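Long-range contacts in malonyl CoA-ACP transacylase (Xanthomonas oryzae pv. oryzae, PDB 3K89), which probably transfers the malonyl group from malonyl-CoA to holo acyl carrier protein, giving malonyl-ACP and CoA: residues Ser4-Val9 with Arg83-Ala88; Ala88-His93 with Ile228-Asn233; Thr272-Cys277 with Lys292-Arg297. All blocks are in the same frame, centred on the assembly; numbering follows the deposited sequence.

Contact 1 (Ser4-Val9 with Arg83-Ala88); sequences STLAFV and RGQRPA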
loop_
_atom_site.group_PDB
_atom_site.type_symbol
_atom_site.label_atom_id
_atom_site.label_comp_id
_atom_site.label_asym_id
_atom_site.label_seq_id
_atom_site.Cartn_x
_atom_site.Cartn_y
_atom_site.Cartn_z
ATOM N N SER A 4 14.305 1.978 18.299
ATOM C CA SER A 4 14.130 3.345 17.794
ATOM C C SER A 4 14.599 3.561 16.353
ATOM O O SER A 4 14.182 4.533 15.705
ATOM C CB SER A 4 14.784 4.371 18.740
ATOM O OG SER A 4 16.198 4.376 18.612
ATOM N N THR A 5 15.448 2.661 15.850
ATOM C CA THR A 5 15.960 2.784 14.481
ATOM C C THR A 5 15.202 1.947 13.448
ATOM O O THR A 5 15.538 2.000 12.270
ATOM C CB THR A 5 17.472 2.436 14.367
ATOM O OG1 THR A 5 17.689 1.048 14.664
ATOM C CG2 THR A 5 18.297 3.317 15.313
ATOM N N LEU A 6 14.196 1.190 13.889
ATOM C CA LEU A 6 13.507 0.245 12.997
ATOM C C LEU A 6 12.088 0.693 12.634
ATOM O O LEU A 6 11.328 1.057 13.502
ATOM C CB LEU A 6 13.457 -1.145 13.646
ATOM C CG LEU A 6 12.705 -2.299 12.968
ATOM C CD1 LEU A 6 13.380 -2.770 11.680
ATOM C CD2 LEU A 6 12.584 -3.452 13.927
ATOM N N ALA A 7 11.738 0.653 11.348
ATOM C CA ALA A 7 10.339 0.836 10.946
ATOM C C ALA A 7 9.885 -0.388 10.149
ATOM O O ALA A 7 10.707 -1.106 9.571
ATOM C CB ALA A 7 10.162 2.098 10.108
ATOM N N PHE A 8 8.576 -0.621 10.133
ATOM C CA PHE A 8 7.980 -1.640 9.261
ATOM C C PHE A 8 7.107 -0.907 8.253
ATOM O O PHE A 8 6.425 0.064 8.616
ATOM C CB PHE A 8 7.106 -2.606 10.057
ATOM C CG PHE A 8 7.824 -3.837 10.534
ATOM C CD1 PHE A 8 9.110 -3.747 11.071
ATOM C CD2 PHE A 8 7.195 -5.077 10.488
ATOM C CE1 PHE A 8 9.760 -4.899 11.523
ATOM C CE2 PHE A 8 7.831 -6.230 10.939
ATOM C CZ PHE A 8 9.120 -6.138 11.457
ATOM N N VAL A 9 7.151 -1.373 7.003
ATOM C CA VAL A 9 6.272 -0.841 5.929
ATOM C C VAL A 9 5.473 -1.995 5.340
ATOM O O VAL A 9 5.969 -3.118 5.271
ATOM C CB VAL A 9 7.032 -0.060 4.815
ATOM C CG1 VAL A 9 7.693 1.215 5.385
ATOM C CG2 VAL A 9 8.058 -0.928 4.090
ATOM N N ARG A 83 10.008 -12.864 18.453
ATOM C CA ARG A 83 10.872 -11.949 19.206
ATOM C C ARG A 83 11.713 -11.047 18.321
ATOM O O ARG A 83 12.830 -10.686 18.679
ATOM C CB ARG A 83 11.780 -12.709 20.202
ATOM C CG ARG A 83 11.054 -13.615 21.202
ATOM C CD ARG A 83 10.546 -12.858 22.432
ATOM N NE ARG A 83 9.742 -11.685 22.083
ATOM C CZ ARG A 83 8.521 -11.731 21.555
ATOM N NH1 ARG A 83 7.939 -12.899 21.291
ATOM N NH2 ARG A 83 7.883 -10.600 21.275
ATOM N N GLY A 84 11.180 -10.679 17.162
ATOM C CA GLY A 84 11.835 -9.670 16.350
ATOM C C GLY A 84 11.742 -8.333 17.065
ATOM O O GLY A 84 10.820 -8.112 17.857
ATOM N N GLN A 85 12.697 -7.446 16.795
ATOM C CA GLN A 85 12.671 -6.094 17.349
ATOM C C GLN A 85 11.350 -5.399 16.984
ATOM O O GLN A 85 10.896 -5.497 15.844
ATOM C CB GLN A 85 13.867 -5.283 16.834
ATOM C CG GLN A 85 15.230 -5.737 17.401
ATOM C CD GLN A 85 16.445 -5.056 16.748
ATOM O OE1 GLN A 85 17.589 -5.288 17.161
ATOM N NE2 GLN A 85 16.205 -4.227 15.729
ATOM N N ARG A 86 10.725 -4.733 17.958
ATOM C CA ARG A 86 9.537 -3.916 17.686
ATOM C C ARG A 86 9.890 -2.602 16.993
ATOM O O ARG A 86 10.718 -1.834 17.498
ATOM C CB ARG A 86 8.754 -3.626 18.971
ATOM C CG ARG A 86 7.434 -4.355 19.074
ATOM C CD ARG A 86 6.845 -4.254 20.484
ATOM N NE ARG A 86 6.851 -2.884 21.016
ATOM C CZ ARG A 86 5.901 -1.974 20.793
ATOM N NH1 ARG A 86 4.852 -2.261 20.035
ATOM N NH2 ARG A 86 6.004 -0.762 21.328
ATOM N N PRO A 87 9.252 -2.321 15.837
ATOM C CA PRO A 87 9.524 -1.058 15.169
ATOM C C PRO A 87 8.991 0.146 15.954
ATOM O O PRO A 87 7.999 0.018 16.685
ATOM C CB PRO A 87 8.806 -1.206 13.817
ATOM C CG PRO A 87 7.683 -2.162 14.096
ATOM C CD PRO A 87 8.232 -3.127 15.129
ATOM N N ALA A 88 9.649 1.294 15.793
ATOM C CA ALA A 88 9.248 2.522 16.453
ATOM C C ALA A 88 8.199 3.270 15.637
ATOM O O ALA A 88 7.448 4.087 16.188
ATOM C CB ALA A 88 10.447 3.415 16.698
#

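Contact 2 (Ala88-His93 with Ile228-Asn233); sequences ALLAGH and IPVVQN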
loop_
_atom_site.group_PDB
_atom_site.type_symbol
_atom_site.label_atom_id
_atom_site.label_comp_id
_atom_site.label_asym_id
_atom_site.label_seq_id
_atom_site.Cartn_x
_atom_site.Cartn_y
_atom_site.Cartn_z
ATOM N N ALA A 88 9.649 1.294 15.793
ATOM C CA ALA A 88 9.248 2.522 16.453
ATOM C C ALA A 88 8.199 3.270 15.637
ATOM O O ALA A 88 7.448 4.087 16.188
ATOM C CB ALA A 88 10.447 3.415 16.698
ATOM N N LEU A 89 8.162 3.000 14.326
ATOM C CA LEU A 89 7.193 3.638 13.426
ATOM C C LEU A 89 6.739 2.656 12.353
ATOM O O LEU A 89 7.472 1.732 12.020
ATOM C CB LEU A 89 7.828 4.843 12.748
ATOM C CG LEU A 89 8.216 6.045 13.619
ATOM C CD1 LEU A 89 9.113 7.007 12.859
ATOM C CD2 LEU A 89 6.979 6.769 14.164
ATOM N N LEU A 90 5.536 2.888 11.825
ATOM C CA LEU A 90 4.957 2.098 10.729
ATOM C C LEU A 90 4.509 3.018 9.591
ATOM O O LEU A 90 4.239 4.205 9.797
ATOM C CB LEU A 90 3.721 1.339 11.216
ATOM C CG LEU A 90 3.830 0.525 12.505
ATOM C CD1 LEU A 90 2.458 -0.046 12.852
ATOM C CD2 LEU A 90 4.820 -0.611 12.354
ATOM N N ALA A 91 4.429 2.457 8.385
ATOM C CA ALA A 91 3.764 3.120 7.255
ATOM C C ALA A 91 3.357 2.034 6.257
ATOM O O ALA A 91 3.796 0.899 6.355
ATOM C CB ALA A 91 4.679 4.148 6.593
ATOM N N GLY A 92 2.514 2.371 5.296
ATOM C CA GLY A 92 2.204 1.389 4.262
ATOM C C GLY A 92 1.699 2.088 3.042
ATOM O O GLY A 92 1.240 3.226 3.143
ATOM N N HIS A 93 1.766 1.410 1.904
ATOM C CA HIS A 93 1.474 2.050 0.643
ATOM C C HIS A 93 0.027 1.810 0.257
ATOM O O HIS A 93 -0.332 0.687 -0.074
ATOM C CB HIS A 93 2.429 1.510 -0.425
ATOM C CG HIS A 93 2.467 2.342 -1.668
ATOM N ND1 HIS A 93 1.374 2.485 -2.499
ATOM C CD2 HIS A 93 3.464 3.073 -2.218
ATOM C CE1 HIS A 93 1.697 3.273 -3.513
ATOM N NE2 HIS A 93 2.959 3.654 -3.360
ATOM N N ILE A 228 1.779 1.897 18.021
ATOM C CA ILE A 228 2.967 2.355 17.301
ATOM C C ILE A 228 2.459 3.390 16.304
ATOM O O ILE A 228 1.443 3.136 15.661
ATOM C CB ILE A 228 3.683 1.198 16.509
ATOM C CG1 ILE A 228 3.988 -0.001 17.422
ATOM C CG2 ILE A 228 4.969 1.707 15.846
ATOM C CD1 ILE A 228 4.462 -1.278 16.688
ATOM N N PRO A 229 3.125 4.554 16.189
ATOM C CA PRO A 229 2.572 5.586 15.305
ATOM C C PRO A 229 2.674 5.179 13.838
ATOM O O PRO A 229 3.650 4.531 13.434
ATOM C CB PRO A 229 3.434 6.821 15.581
ATOM C CG PRO A 229 4.144 6.512 16.905
ATOM C CD PRO A 229 4.320 5.039 16.911
ATOM N N VAL A 230 1.677 5.604 13.076
ATOM C CA VAL A 230 1.616 5.354 11.631
ATOM C C VAL A 230 1.800 6.656 10.845
ATOM O O VAL A 230 1.001 7.605 10.965
ATOM C CB VAL A 230 0.288 4.655 11.253
ATOM C CG1 VAL A 230 0.228 4.379 9.753
ATOM C CG2 VAL A 230 0.139 3.355 12.026
ATOM N N VAL A 231 2.877 6.704 10.067
ATOM C CA VAL A 231 3.100 7.815 9.139
ATOM C C VAL A 231 2.194 7.614 7.914
ATOM O O VAL A 231 2.352 6.623 7.198
ATOM C CB VAL A 231 4.580 7.875 8.712
ATOM C CG1 VAL A 231 4.797 9.010 7.728
ATOM C CG2 VAL A 231 5.473 8.033 9.938
ATOM N N GLN A 232 1.249 8.536 7.703
ATOM C CA GLN A 232 0.178 8.356 6.705
ATOM C C GLN A 232 0.524 8.993 5.360
ATOM O O GLN A 232 1.259 9.977 5.287
ATOM C CB GLN A 232 -1.137 8.853 7.283
ATOM C CG GLN A 232 -1.633 7.906 8.377
ATOM C CD GLN A 232 -3.050 8.183 8.832
ATOM O OE1 GLN A 232 -4.036 7.752 8.191
ATOM N NE2 GLN A 232 -3.172 8.855 9.968
ATOM N N ASN A 233 0.019 8.389 4.289
ATOM C CA ASN A 233 0.394 8.730 2.914
ATOM C C ASN A 233 0.004 10.119 2.446
ATOM O O ASN A 233 0.661 10.682 1.559
ATOM C CB ASN A 233 -0.296 7.776 1.906
ATOM C CG ASN A 233 0.193 6.299 1.964
ATOM O OD1 ASN A 233 -0.480 5.433 1.410
ATOM N ND2 ASN A 233 1.354 6.023 2.558
HETATM O O HOH W 1 1.080 4.777 5.707
#

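Contact 3 (Thr272-Cys277 with Lys292-Arg297); sequences TRIAEC and KSLDAR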
loop_
_atom_site.group_PDB
_atom_site.type_symbol
_atom_site.label_atom_id
_atom_site.label_comp_id
_atom_site.label_asym_id
_atom_site.label_seq_id
_atom_site.Cartn_x
_atom_site.Cartn_y
_atom_site.Cartn_z
ATOM N N THR A 272 16.795 3.838 10.437
ATOM C CA THR A 272 17.903 3.373 9.586
ATOM C C THR A 272 17.648 1.975 9.018
ATOM O O THR A 272 18.357 1.519 8.113
ATOM C CB THR A 272 19.246 3.319 10.372
ATOM O OG1 THR A 272 19.161 2.317 11.389
ATOM C CG2 THR A 272 19.564 4.663 11.010
ATOM N N ARG A 273 16.645 1.284 9.561
ATOM C CA ARG A 273 16.336 -0.086 9.155
ATOM C C ARG A 273 14.847 -0.179 8.881
ATOM O O ARG A 273 14.060 0.251 9.699
ATOM C CB ARG A 273 16.684 -1.086 10.260
ATOM C CG ARG A 273 18.149 -1.105 10.710
ATOM C CD ARG A 273 18.269 -1.865 12.029
ATOM N NE ARG A 273 19.634 -2.308 12.299
ATOM C CZ ARG A 273 19.991 -3.063 13.341
ATOM N NH1 ARG A 273 19.088 -3.466 14.227
ATOM N NH2 ARG A 273 21.260 -3.421 13.495
ATOM N N ILE A 274 14.477 -0.740 7.730
ATOM C CA ILE A 274 13.058 -0.871 7.382
ATOM C C ILE A 274 12.761 -2.278 6.895
ATOM O O ILE A 274 13.388 -2.774 5.946
ATOM C CB ILE A 274 12.619 0.173 6.321
ATOM C CG1 ILE A 274 12.918 1.606 6.791
ATOM C CG2 ILE A 274 11.119 0.029 5.998
ATOM C CD1 ILE A 274 12.598 2.698 5.784
ATOM N N ALA A 275 11.805 -2.929 7.541
ATOM C CA ALA A 275 11.346 -4.238 7.064
ATOM C C ALA A 275 10.119 -4.059 6.199
ATOM O O ALA A 275 9.200 -3.336 6.579
ATOM C CB ALA A 275 11.023 -5.142 8.222
ATOM N N GLU A 276 10.090 -4.749 5.058
ATOM C CA GLU A 276 8.878 -4.813 4.248
ATOM C C GLU A 276 8.076 -6.024 4.721
ATOM O O GLU A 276 8.446 -7.186 4.463
ATOM C CB GLU A 276 9.222 -4.881 2.752
ATOM C CG GLU A 276 7.969 -4.864 1.855
ATOM C CD GLU A 276 8.261 -4.553 0.395
ATOM O OE1 GLU A 276 9.447 -4.571 0.006
ATOM O OE2 GLU A 276 7.312 -4.244 -0.347
ATOM N N CYS A 277 6.973 -5.747 5.414
ATOM C CA CYS A 277 6.250 -6.784 6.134
ATOM C C CYS A 277 5.046 -7.255 5.328
ATOM O O CYS A 277 3.922 -6.802 5.531
ATOM C CB CYS A 277 5.816 -6.242 7.498
ATOM S SG CYS A 277 5.160 -7.492 8.597
ATOM N N LYS A 292 19.622 5.871 -0.078
ATOM C CA LYS A 292 20.555 4.762 -0.282
ATOM C C LYS A 292 21.232 4.270 0.999
ATOM O O LYS A 292 21.851 3.209 1.013
ATOM C CB LYS A 292 21.616 5.171 -1.306
ATOM C CG LYS A 292 21.088 5.331 -2.727
ATOM C CD LYS A 292 22.117 5.995 -3.640
ATOM C CE LYS A 292 23.088 4.985 -4.222
ATOM N NZ LYS A 292 24.196 5.653 -4.965
ATOM N N SER A 293 21.100 5.030 2.075
ATOM C CA SER A 293 21.701 4.634 3.345
ATOM C C SER A 293 20.822 3.704 4.180
ATOM O O SER A 293 21.314 3.025 5.072
ATOM C CB SER A 293 22.086 5.864 4.164
ATOM O OG SER A 293 20.948 6.570 4.630
ATOM N N LEU A 294 19.522 3.673 3.906
ATOM C CA LEU A 294 18.621 2.827 4.698
ATOM C C LEU A 294 18.813 1.341 4.418
ATOM O O LEU A 294 19.045 0.943 3.274
ATOM C CB LEU A 294 17.159 3.234 4.475
ATOM C CG LEU A 294 16.817 4.698 4.763
ATOM C CD1 LEU A 294 15.367 5.014 4.397
ATOM C CD2 LEU A 294 17.116 5.073 6.218
ATOM N N ASP A 295 18.730 0.534 5.476
ATOM C CA ASP A 295 18.837 -0.914 5.390
ATOM C C ASP A 295 17.425 -1.466 5.220
ATOM O O ASP A 295 16.715 -1.688 6.205
ATOM C CB ASP A 295 19.505 -1.449 6.664
ATOM C CG ASP A 295 19.670 -2.972 6.685
ATOM O OD1 ASP A 295 19.288 -3.685 5.735
ATOM O OD2 ASP A 295 20.203 -3.473 7.700
ATOM N N ALA A 296 17.027 -1.654 3.963
ATOM C CA ALA A 296 15.676 -2.096 3.633
ATOM C C ALA A 296 15.635 -3.582 3.282
ATOM O O ALA A 296 16.311 -4.029 2.347
ATOM C CB ALA A 296 15.115 -1.255 2.475
ATOM N N ARG A 297 14.839 -4.350 4.018
ATOM C CA ARG A 297 14.795 -5.804 3.838
ATOM C C ARG A 297 13.377 -6.357 3.710
ATOM O O ARG A 297 12.557 -6.111 4.593
ATOM C CB ARG A 297 15.463 -6.500 5.027
ATOM C CG ARG A 297 16.946 -6.276 5.147
ATOM C CD ARG A 297 17.459 -7.091 6.309
ATOM N NE ARG A 297 18.913 -7.021 6.413
ATOM C CZ ARG A 297 19.744 -8.030 6.141
ATOM N NH1 ARG A 297 19.289 -9.219 5.710
ATOM N NH2 ARG A 297 21.047 -7.837 6.278
HETATM O O HOH W 2 21.366 -2.348 9.876
#

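Contact 1 (Ser4-Val9 with Arg83-Ala88)
Leu6 and Ala88 are joined by the direct hydrogen bond of this contact: Ala88 N, next to Pro87 in the chain, donates a hydrogen bond to Leu6 O over 2.9 Å, with 153° at the hydrogen. Pro87 CA sits close to the same carbonyl, 3.2 Å from Leu6 O. This is where strand 86-92 comes alongside strand 6-10, its parallel neighbour in the main sheet of the acyl transferase fold. The touching parts run 98° apart, and the chain turns a corner both at Ser4-Thr5 and at Ala88.

The rest is apolar. Leu6 CG is anti to its own nitrogen (chi1 176°), and from there CD2 reaches Gln85, lying 3.7 Å from Gln85 CB and beside Gln85 O, a carbonyl that also takes a hydrogen bond from Trp79 NE1. The Phe8 ring has Pro87 CD over one face, and Phe8 CD1 meets Pro87 CG at 3.7 Å. Trp79 packs edge-to-face with the same phenyl ring. At the outer end of the contact, the methyl CB of Ala88 rests 3.8 Å from Ser4 CA.

Contact 2 (Ala88-His93 with Ile228-Asn233)
Leu90 O is held by two neighbours on the other segment: Val231 N donates to it over 2.9 Å, and Val230 CA brings a CA-H to the same oxygen at 3.4 Å. With Leu90 N bonded to Pro229 O at 3.0 Å, this makes a single bridge between Leu90 and Val230, along the flank of the strand that leads into a probable nucleophile elbow (Gly92, Ser94, Gly96), where Ser94 is the predicted active-site serine. The two segments run in roughly the same direction, 30° apart.

Ile228 and Leu90 pack at about a right angle, Ile228 CG2 touching Leu90 CG at 3.7 Å. Val230 slants across Leu90, its CG2 loosely near CB and CD1, and helix 95-103 covers both residues. Leu89 crosses Pro229 at about a right angle, CD2 against the ring and nearest Pro229 CB.

Past the bridge the backbones draw apart and a water enters: it accepts from Gly92 N at 2.8 Å and sits 2.7 Å from Val231 O. Asn233 then spans the remaining gap with its amide, CG being placed beside its own nitrogen (chi1 -68°). OD1 accepts from Ser94 N, which ties this asparagine to the elbow, while ND2 donates to Gly92 O at 2.9 Å, tilted 26° from the plane of that carbonyl.

Contact 3 (Thr272-Cys277 with Lys292-Arg297)
Ile274 and Leu294 meet on one face of this strand pair, their side chains slanting across each other so that the two CD1 methyls touch at 3.9 Å. Ile274 CG1 and Leu294 CG both lie beside their own backbone nitrogen, and Leu294 also lays CD2 against Thr272 CA. The CB of Ala296 points to the same face as Ile274.

On the other face lie Arg273, Ala275, Asp295 and Arg297, and here the contact is polar. Asp295 has CG anti to its nitrogen (chi1 180°), which puts its carboxylate next to Arg297, with Arg273 farther off to another side. Arg297 comes at it in plane, the edge of its guanidinium turned to OD2, and Arg297 NE makes a weak, long salt bridge of 3.4 Å to Asp295 OD1. Arg273, extended from CG to NE, relies on a water instead: the water accepts a hydrogen bond from Arg273 NE at 3.0 Å and donates one to Asp295 OD2 at 2.7 Å. Trp312 NE1 also bonds to OD2, so that oxygen is doubly held.

Between the two faces runs a regular parallel ladder, the strand axes 13° apart. Asp295 N donates to Thr272 O at 2.8 Å, nearly straight at 174°. Ile274 N to Asp295 O, Arg297 N to Ile274 O and Glu276 N to Arg297 O carry it on.

The two strands are the ends of a beta-alpha-beta unit whose helix, 282-290, sets Ile287 against Ile274, Leu294 and Ala296. Glu276 reaches the start of that helix, bonding Ser284 OG and Leu283 N. Helix 302-311 packs on Arg297 through Ala308 and Ala311, strand 6-10 adjoins strand 273-276 along its other edge, and strand 295-298 is the outermost of the sheet within the chain.

In the fold
From the N terminus, contact 1 closes the first loop, bringing 4-9 to 83-88 after 73 intervening residues that are mostly helical. Contact 2 opens at Ala88, where contact 1 ends, and closes a longer excursion of 134 residues that takes in four of the five strands of the mixed sheet. Contact 3 closes the shortest loop, around helix 282-290. The three follow in series; none nests in or crosses another. Strand 6-10 lies between strands 86-92 and 273-276: Phe8 probably bonds through its backbone to Leu89 and Ala91 of contact 2, and Val9 to Ala275 and Cys277 of contact 3. Contacts 2 and 3 do not touch, yet both reach the one parallel sheet.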